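Side-chain contacts in acRAF (Thiomonas intermedia, PDB 4LOW), which resembles pterin-4a-carbinolamine dehydratases in sequence family and acts as a RuBisCO assembly factor in the alpha-carboxysome: residues A[28-31]-A[32-36]; A[36-39]-A[40-44]; A[75-78]-A[79-83]. All coordinates share one frame; numbering follows the deposited sequence. Where two conformers were deposited one is given.

Contact 1 (A[28-31]-A[32-36]). With FMT (formic acid), chain J.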
loop_
_atom_site.group_PDB
_atom_site.type_symbol
_atom_site.label_atom_id
_atom_site.label_comp_id
_atom_site.label_asym_id
_atom_site.label_seq_id
_atom_site.Cartn_x
_atom_site.Cartn_y
_atom_site.Cartn_z
ATOM N N ALA A 28 0.069 13.513 5.943
ATOM C CA ALA A 28 0.223 13.169 7.363
ATOM C C ALA A 28 -0.897 12.278 7.831
ATOM O O ALA A 28 -0.659 11.322 8.569
ATOM C CB ALA A 28 0.257 14.425 8.221
ATOM N N GLN A 29 -2.128 12.569 7.420
ATOM C CA GLN A 29 -3.275 11.793 7.867
ATOM C C GLN A 29 -3.279 10.405 7.226
ATOM O O GLN A 29 -3.538 9.391 7.883
ATOM C CB GLN A 29 -4.594 12.545 7.559
ATOM C CG GLN A 29 -4.784 13.773 8.450
ATOM C CD GLN A 29 -5.715 14.822 7.868
ATOM O OE1 GLN A 29 -5.473 15.400 6.798
ATOM N NE2 GLN A 29 -6.779 15.122 8.587
ATOM N N THR A 30 -2.952 10.356 5.926
ATOM C CA THR A 30 -2.885 9.059 5.229
ATOM C C THR A 30 -1.796 8.179 5.846
ATOM O O THR A 30 -2.007 6.996 6.092
ATOM C CB THR A 30 -2.517 9.316 3.775
ATOM O OG1 THR A 30 -3.451 10.232 3.230
ATOM C CG2 THR A 30 -2.517 8.049 2.937
ATOM N N ARG A 31 -0.642 8.789 6.157
ATOM C CA ARG A 31 0.479 8.032 6.718
ATOM C C ARG A 31 0.170 7.537 8.121
ATOM O O ARG A 31 0.540 6.413 8.468
ATOM C CB ARG A 31 1.737 8.904 6.667
ATOM C CG ARG A 31 3.012 8.180 6.992
ATOM C CD ARG A 31 3.265 7.031 6.017
ATOM N NE ARG A 31 2.971 5.733 6.596
ATOM C CZ ARG A 31 3.201 4.573 6.003
ATOM N NH1 ARG A 31 3.493 4.529 4.702
ATOM N NH2 ARG A 31 3.078 3.447 6.683
ATOM N N ALA A 32 -0.506 8.363 8.930
ATOM C CA ALA A 32 -0.870 7.912 10.283
ATOM C C ALA A 32 -1.809 6.728 10.162
ATOM O O ALA A 32 -1.657 5.758 10.893
ATOM C CB ALA A 32 -1.529 9.043 11.040
ATOM N N PHE A 33 -2.744 6.770 9.226
ATOM C CA PHE A 33 -3.663 5.637 9.039
ATOM C C PHE A 33 -2.889 4.382 8.580
ATOM O O PHE A 33 -3.113 3.290 9.090
ATOM C CB PHE A 33 -4.732 6.045 8.035
ATOM C CG PHE A 33 -5.654 4.927 7.663
ATOM C CD1 PHE A 33 -6.644 4.491 8.543
ATOM C CD2 PHE A 33 -5.616 4.389 6.400
ATOM C CE1 PHE A 33 -7.576 3.527 8.163
ATOM C CE2 PHE A 33 -6.565 3.434 6.014
ATOM C CZ PHE A 33 -7.543 3.018 6.904
ATOM N N LEU A 34 -1.966 4.544 7.610
ATOM C CA LEU A 34 -1.172 3.404 7.152
ATOM C C LEU A 34 -0.330 2.786 8.272
ATOM O O LEU A 34 -0.239 1.551 8.395
ATOM C CB LEU A 34 -0.291 3.738 5.942
ATOM C CG LEU A 34 -1.055 4.018 4.657
ATOM C CD1 LEU A 34 -0.153 4.749 3.674
ATOM C CD2 LEU A 34 -1.496 2.694 3.984
ATOM N N ASP A 35 0.311 3.636 9.091
ATOM C CA ASP A 35 1.083 3.091 10.207
ATOM C C ASP A 35 0.184 2.378 11.228
ATOM O O ASP A 35 0.553 1.315 11.759
ATOM C CB ASP A 35 1.873 4.214 10.861
ATOM C CG ASP A 35 3.045 4.675 10.024
ATOM O OD1 ASP A 35 3.785 3.810 9.503
ATOM O OD2 ASP A 35 3.326 5.891 10.023
ATOM N N ALA A 36 -1.023 2.929 11.473
ATOM C CA ALA A 36 -1.950 2.283 12.409
ATOM C C ALA A 36 -2.489 0.950 11.832
ATOM O O ALA A 36 -2.657 -0.052 12.547
ATOM C CB ALA A 36 -3.109 3.212 12.744
HETATM C C FMT J . 2.594 1.237 3.918
HETATM O O1 FMT J . 3.719 1.716 4.024
HETATM O O2 FMT J . 1.994 0.832 5.011
#
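Arg-31 reaches forward along helix 27-44 to Leu-34 and Asp-35, roughly one turn further on. Its CG stands anti to the backbone N (chi1 -170°), and the chain then bends at chi2 and chi3, which lays the guanidinium beside the next turn instead of sending it straight outward. One face of that group rests on Leu-34: CB sits 3.4 Å from the plane, displaced toward the rim, with Arg-31 NH2 its nearest atom at 3.5 Å. The two side chains cross at about a right angle. The same NH2 donates to Asp-35 OD1 at 2.9 Å in a salt bridge that is distinctly bent. Its N-H...O angle is 136°, OD1 is met from above the carboxylate plane, and the two flat groups are turned 42° apart, so this is a single angled bond and not a coplanar fork. The NH1/NH2 edge also holds a bound formic acid, probably from the crystallisation liquor: O1 lies in the guanidinium plane and receives NH1 at 2.9 Å and, at 3.2 Å, the NH2 shared with Asp-35. That formic acid is also hydrogen-bonded to Arg-31 NH1 of the second subunit. A leucine replacing Arg-31 would probably leave Asp-35 without its charged mate and Leu-34 CB without the flat group that lies against it. Beyond CB, Leu-34 turns to the core, with CD1 alongside Thr-30 CG2 at 4.1 Å and further neighbours in Val-58, Ile-51 and Phe-53. Ala-32 meets the preceding turn through CB, 3.5 Å from Ala-28 O, the carbonyl that also accepts the Ala-32 amide. The pattern is that of an i to i+4 Arg-Asp salt bridge on an amphipathic alpha-helix, one side laid on an antiparallel sheet and Arg-31 facing the second subunit.

Contact 2 (A[36-39]-A[40-44])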
loop_
_atom_site.group_PDB
_atom_site.type_symbol
_atom_site.label_atom_id
_atom_site.label_comp_id
_atom_site.label_asym_id
_atom_site.label_seq_id
_atom_site.Cartn_x
_atom_site.Cartn_y
_atom_site.Cartn_z
ATOM N N ALA A 36 -1.023 2.929 11.473
ATOM C CA ALA A 36 -1.950 2.283 12.409
ATOM C C ALA A 36 -2.489 0.950 11.832
ATOM O O ALA A 36 -2.657 -0.052 12.547
ATOM C CB ALA A 36 -3.109 3.212 12.744
ATOM N N LEU A 37 -2.675 0.882 10.530
ATOM C CA LEU A 37 -3.145 -0.320 9.867
ATOM C C LEU A 37 -2.089 -1.405 9.996
ATOM O O LEU A 37 -2.456 -2.584 10.250
ATOM C CB LEU A 37 -3.492 0.054 8.403
ATOM C CG LEU A 37 -3.951 -1.044 7.446
ATOM C CD1 LEU A 37 -5.264 -1.727 7.916
ATOM C CD2 LEU A 37 -4.183 -0.495 6.059
ATOM N N ALA A 38 -0.810 -1.077 9.855
ATOM C CA ALA A 38 0.227 -2.077 10.027
ATOM C C ALA A 38 0.180 -2.601 11.467
ATOM O O ALA A 38 0.227 -3.831 11.666
ATOM C CB ALA A 38 1.569 -1.447 9.743
ATOM N N ALA A 39 0.025 -1.715 12.469
ATOM C CA ALA A 39 -0.046 -2.155 13.856
ATOM C C ALA A 39 -1.234 -3.084 14.079
ATOM O O ALA A 39 -1.098 -4.100 14.779
ATOM C CB ALA A 39 -0.112 -0.941 14.796
ATOM N N LEU A 40 -2.376 -2.777 13.472
ATOM C CA LEU A 40 -3.565 -3.613 13.589
ATOM C C LEU A 40 -3.341 -5.018 13.019
ATOM O O LEU A 40 -3.754 -6.008 13.641
ATOM C CB LEU A 40 -4.726 -2.932 12.865
ATOM C CG LEU A 40 -6.005 -3.781 12.807
ATOM C CD1 LEU A 40 -6.581 -4.017 14.212
ATOM C CD2 LEU A 40 -7.007 -3.118 11.953
ATOM N N SER A 41 -2.726 -5.126 11.862
ATOM C CA SER A 41 -2.459 -6.405 11.215
ATOM C C SER A 41 -1.569 -7.261 12.047
ATOM O O SER A 41 -1.768 -8.488 12.150
ATOM C CB SER A 41 -1.826 -6.178 9.845
ATOM O OG SER A 41 -2.857 -6.074 8.887
ATOM N N GLU A 42 -0.586 -6.641 12.685
ATOM C CA GLU A 42 0.341 -7.377 13.541
ATOM C C GLU A 42 -0.368 -7.821 14.825
ATOM O O GLU A 42 -0.152 -8.954 15.276
ATOM C CB GLU A 42 1.550 -6.499 13.868
ATOM C CG GLU A 42 2.410 -6.206 12.651
ATOM C CD GLU A 42 3.158 -4.890 12.684
ATOM O OE1 GLU A 42 3.186 -4.243 13.759
ATOM O OE2 GLU A 42 3.692 -4.490 11.621
ATOM N N GLU A 43 -1.232 -6.955 15.392
ATOM C CA GLU A 43 -1.997 -7.245 16.608
ATOM C C GLU A 43 -2.893 -8.461 16.438
ATOM O O GLU A 43 -3.023 -9.293 17.347
ATOM C CB GLU A 43 -2.881 -6.028 16.971
ATOM C CG GLU A 43 -3.503 -6.121 18.360
ATOM C CD GLU A 43 -2.465 -6.121 19.463
ATOM O OE1 GLU A 43 -1.362 -5.563 19.240
ATOM O OE2 GLU A 43 -2.751 -6.674 20.549
ATOM N N THR A 44 -3.561 -8.528 15.303
ATOM C CA THR A 44 -4.546 -9.562 14.972
ATOM C C THR A 44 -3.962 -10.770 14.258
ATOM O O THR A 44 -4.601 -11.831 14.247
ATOM C CB THR A 44 -5.640 -8.936 14.109
ATOM O OG1 THR A 44 -5.032 -8.471 12.894
ATOM C CG2 THR A 44 -6.376 -7.797 14.803
#
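Glu-42 lies back over Ala-38 and Ala-39 in the last turns of helix 27-44, an alpha-helix whose i to i+4 backbone bonds run on here without a break. Its path can be followed atom by atom. CB stands 3.7 Å from Ala-39 O. CG lies beside the backbone N and anti to the carbonyl carbon (chi1 -67°), which swings the chain toward the previous turn and brings CG to 3.4 Å from Ala-38 O. CD comes slightly nearer, 3.3 Å from the same Ala-38 O, an oxygen that already accepts the Glu-42 amide. At the tip OE1 meets Ala-39 CA at 3.8 Å, while OE2 passes Ala-38 CB at 4.2 Å. The carboxylate thus spreads over a carbonyl oxygen, and both are acceptors. What holds it comes from the second subunit: Tyr-27 OH of that chain is hydrogen-bonded to OE2, and Arg-31 of that chain packs on Glu-42 and Ala-38, a nearby positive charge that would probably ease the crowding of oxygens.

On another side of the helix Leu-40 CB touches Leu-37 O at 3.5 Å, and its branched end is met by Arg-80 of helix 72-84. Ser-41 OG is hydrogen-bonded to Gln-46 O just past the helix. The final turn is closed by Thr-44, whose OG1, set between the backbone N and the carbonyl carbon (chi1 62°), accepts from Gln-46 N and donates to Leu-40 O at 2.9 Å; Thr-44 N reaches that same Leu-40 O from the opposite face of its carbonyl plane.

Contact 3 (A[75-78]-A[79-83]). With FMT (formic acid), chain F.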
loop_
_atom_site.group_PDB
_atom_site.type_symbol
_atom_site.label_atom_id
_atom_site.label_comp_id
_atom_site.label_asym_id
_atom_site.label_seq_id
_atom_site.Cartn_x
_atom_site.Cartn_y
_atom_site.Cartn_z
ATOM N N ARG A 75 -15.215 -9.274 8.897
ATOM C CA ARG A 75 -15.994 -8.066 9.157
ATOM C C ARG A 75 -15.504 -7.348 10.408
ATOM O O ARG A 75 -15.561 -6.117 10.461
ATOM C CB ARG A 75 -17.489 -8.387 9.256
ATOM C CG ARG A 75 -18.039 -8.999 7.987
ATOM C CD ARG A 75 -19.553 -9.125 8.020
ATOM N NE ARG A 75 -20.030 -9.803 6.812
ATOM C CZ ARG A 75 -20.199 -9.220 5.627
ATOM N NH1 ARG A 75 -19.944 -7.925 5.470
ATOM N NH2 ARG A 75 -20.625 -9.927 4.590
ATOM N N ALA A 76 -15.045 -8.099 11.430
ATOM C CA ALA A 76 -14.535 -7.423 12.639
ATOM C C ALA A 76 -13.235 -6.684 12.332
ATOM O O ALA A 76 -13.015 -5.581 12.847
ATOM C CB ALA A 76 -14.327 -8.430 13.762
ATOM N N PHE A 77 -12.406 -7.260 11.441
ATOM C CA PHE A 77 -11.176 -6.575 11.029
ATOM C C PHE A 77 -11.516 -5.273 10.299
ATOM O O PHE A 77 -10.993 -4.206 10.617
ATOM C CB PHE A 77 -10.326 -7.507 10.139
ATOM C CG PHE A 77 -8.973 -6.919 9.799
ATOM C CD1 PHE A 77 -8.811 -6.113 8.684
ATOM C CD2 PHE A 77 -7.876 -7.149 10.620
ATOM C CE1 PHE A 77 -7.562 -5.541 8.383
ATOM C CE2 PHE A 77 -6.619 -6.603 10.305
ATOM C CZ PHE A 77 -6.480 -5.782 9.212
ATOM N N ALA A 78 -12.486 -5.362 9.379
ATOM C CA ALA A 78 -12.962 -4.203 8.651
ATOM C C ALA A 78 -13.451 -3.097 9.597
ATOM O O ALA A 78 -13.127 -1.924 9.411
ATOM C CB ALA A 78 -14.057 -4.618 7.682
ATOM N N ALA A 79 -14.204 -3.455 10.644
ATOM C CA ALA A 79 -14.691 -2.459 11.580
ATOM C C ALA A 79 -13.543 -1.833 12.390
ATOM O O ALA A 79 -13.597 -0.659 12.713
ATOM C CB ALA A 79 -15.704 -3.098 12.529
ATOM N N ARG A 80 -12.522 -2.594 12.733
ATOM C CA ARG A 80 -11.404 -1.966 13.442
ATOM C C ARG A 80 -10.652 -1.015 12.491
ATOM O O ARG A 80 -10.251 0.082 12.926
ATOM C CB ARG A 80 -10.493 -3.000 14.081
ATOM C CG ARG A 80 -11.128 -3.645 15.320
ATOM C CD ARG A 80 -10.474 -4.955 15.647
ATOM N NE ARG A 80 -9.232 -4.777 16.383
ATOM C CZ ARG A 80 -8.590 -5.772 16.984
ATOM N NH1 ARG A 80 -9.087 -7.005 16.959
ATOM N NH2 ARG A 80 -7.459 -5.542 17.627
ATOM N N VAL A 81 -10.541 -1.375 11.168
ATOM C CA VAL A 81 -9.920 -0.452 10.204
ATOM C C VAL A 81 -10.741 0.843 10.163
ATOM O O VAL A 81 -10.168 1.944 10.247
ATOM C CB VAL A 81 -9.848 -1.074 8.826
ATOM C CG1 VAL A 81 -9.405 -0.046 7.789
ATOM C CG2 VAL A 81 -8.910 -2.256 8.814
ATOM N N ASP A 82 -12.098 0.746 10.123
ATOM C CA ASP A 82 -12.932 1.949 10.150
ATOM C C ASP A 82 -12.644 2.798 11.396
ATOM O O ASP A 82 -12.587 4.030 11.302
ATOM C CB ASP A 82 -14.409 1.572 10.147
ATOM C CG ASP A 82 -14.911 1.048 8.836
ATOM O OD1 ASP A 82 -14.158 1.094 7.854
ATOM O OD2 ASP A 82 -16.052 0.574 8.800
ATOM N N ALA A 83 -12.451 2.153 12.562
ATOM C CA ALA A 83 -12.186 2.906 13.779
ATOM C C ALA A 83 -10.838 3.616 13.712
ATOM O O ALA A 83 -10.710 4.693 14.307
ATOM C CB ALA A 83 -12.229 1.991 14.996
HETATM C C FMT F . -18.057 -4.755 8.038
HETATM O O1 FMT F . -17.761 -4.571 9.238
HETATM O O2 FMT F . -19.136 -5.577 7.803
#
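Phe-77 and Val-81 form an i to i+4 apolar pair on helix 72-84, on the side laid against the antiparallel sheet of the pterin dehydratase-like fold. Val-81 CG2 is the atom that does the touching: it stands 3.6 Å from Phe-77 CE1 and 3.9 Å from Phe-77 CD1, coming at the ring obliquely. Valine's first torsion explains this, since CG1 is anti to the backbone N (chi1 171°) and CG2 is thereby left beside that N, directed back along the helix. It also passes 3.4 Å from Phe-77 O. That oxygen takes the Val-81 amide at 2.9 Å.

The next shell surrounds both partners. Phe-77 is bordered by Ser-41 and Thr-44 of helix 27-44, by Pro-48 and by Leu-62 of strand 57-63, while Val-81 rests on Phe-22 and Ile-60 of the sheet and on Trp-9. Trp-9 also meets Ala-78, and its NE1 is hydrogen-bonded to Asp-82 OD1, which additionally carries a salt bridge to Lys-20. Asp-82 thus probably helps to position the indole that packs on Ala-78 and Val-81, and its own amide is bonded to Ala-78 O at 2.9 Å.

Furthest out, Arg-75 is extended from CG to NE and its NH2 pairs with Glu-11 OE1 in a salt bridge. Its NH1 makes a weak but straight hydrogen bond (N-H...O 165°) to a bound formic acid, whose O2 lies in the guanidinium plane, 3.4 Å from Arg-75 NH1.

Contacts 1 and 2 follow one another on helix 27-44, sharing Ala-36, with centres about 12 Å apart; contact 3 lies on helix 72-84, its centre about 11 Å from that of contact 2 and about 16 Å from that of contact 1. The helices meet where Phe-33 CE1 lies 3.7 Å from Val-81 O and Leu-40 CD1 lies 3.5 Å from Arg-80 NE. Contact 1 of one subunit also faces contact 2 of the other across the dimer, with the formic acid held by Arg-31 of both chains near that interface; a bound formic acid lies about 5 Å from the Ala-38 side chain. Nickel is distant: about 13 Å from the Gln-29 side chain and about 12 Å from that of Asp-82.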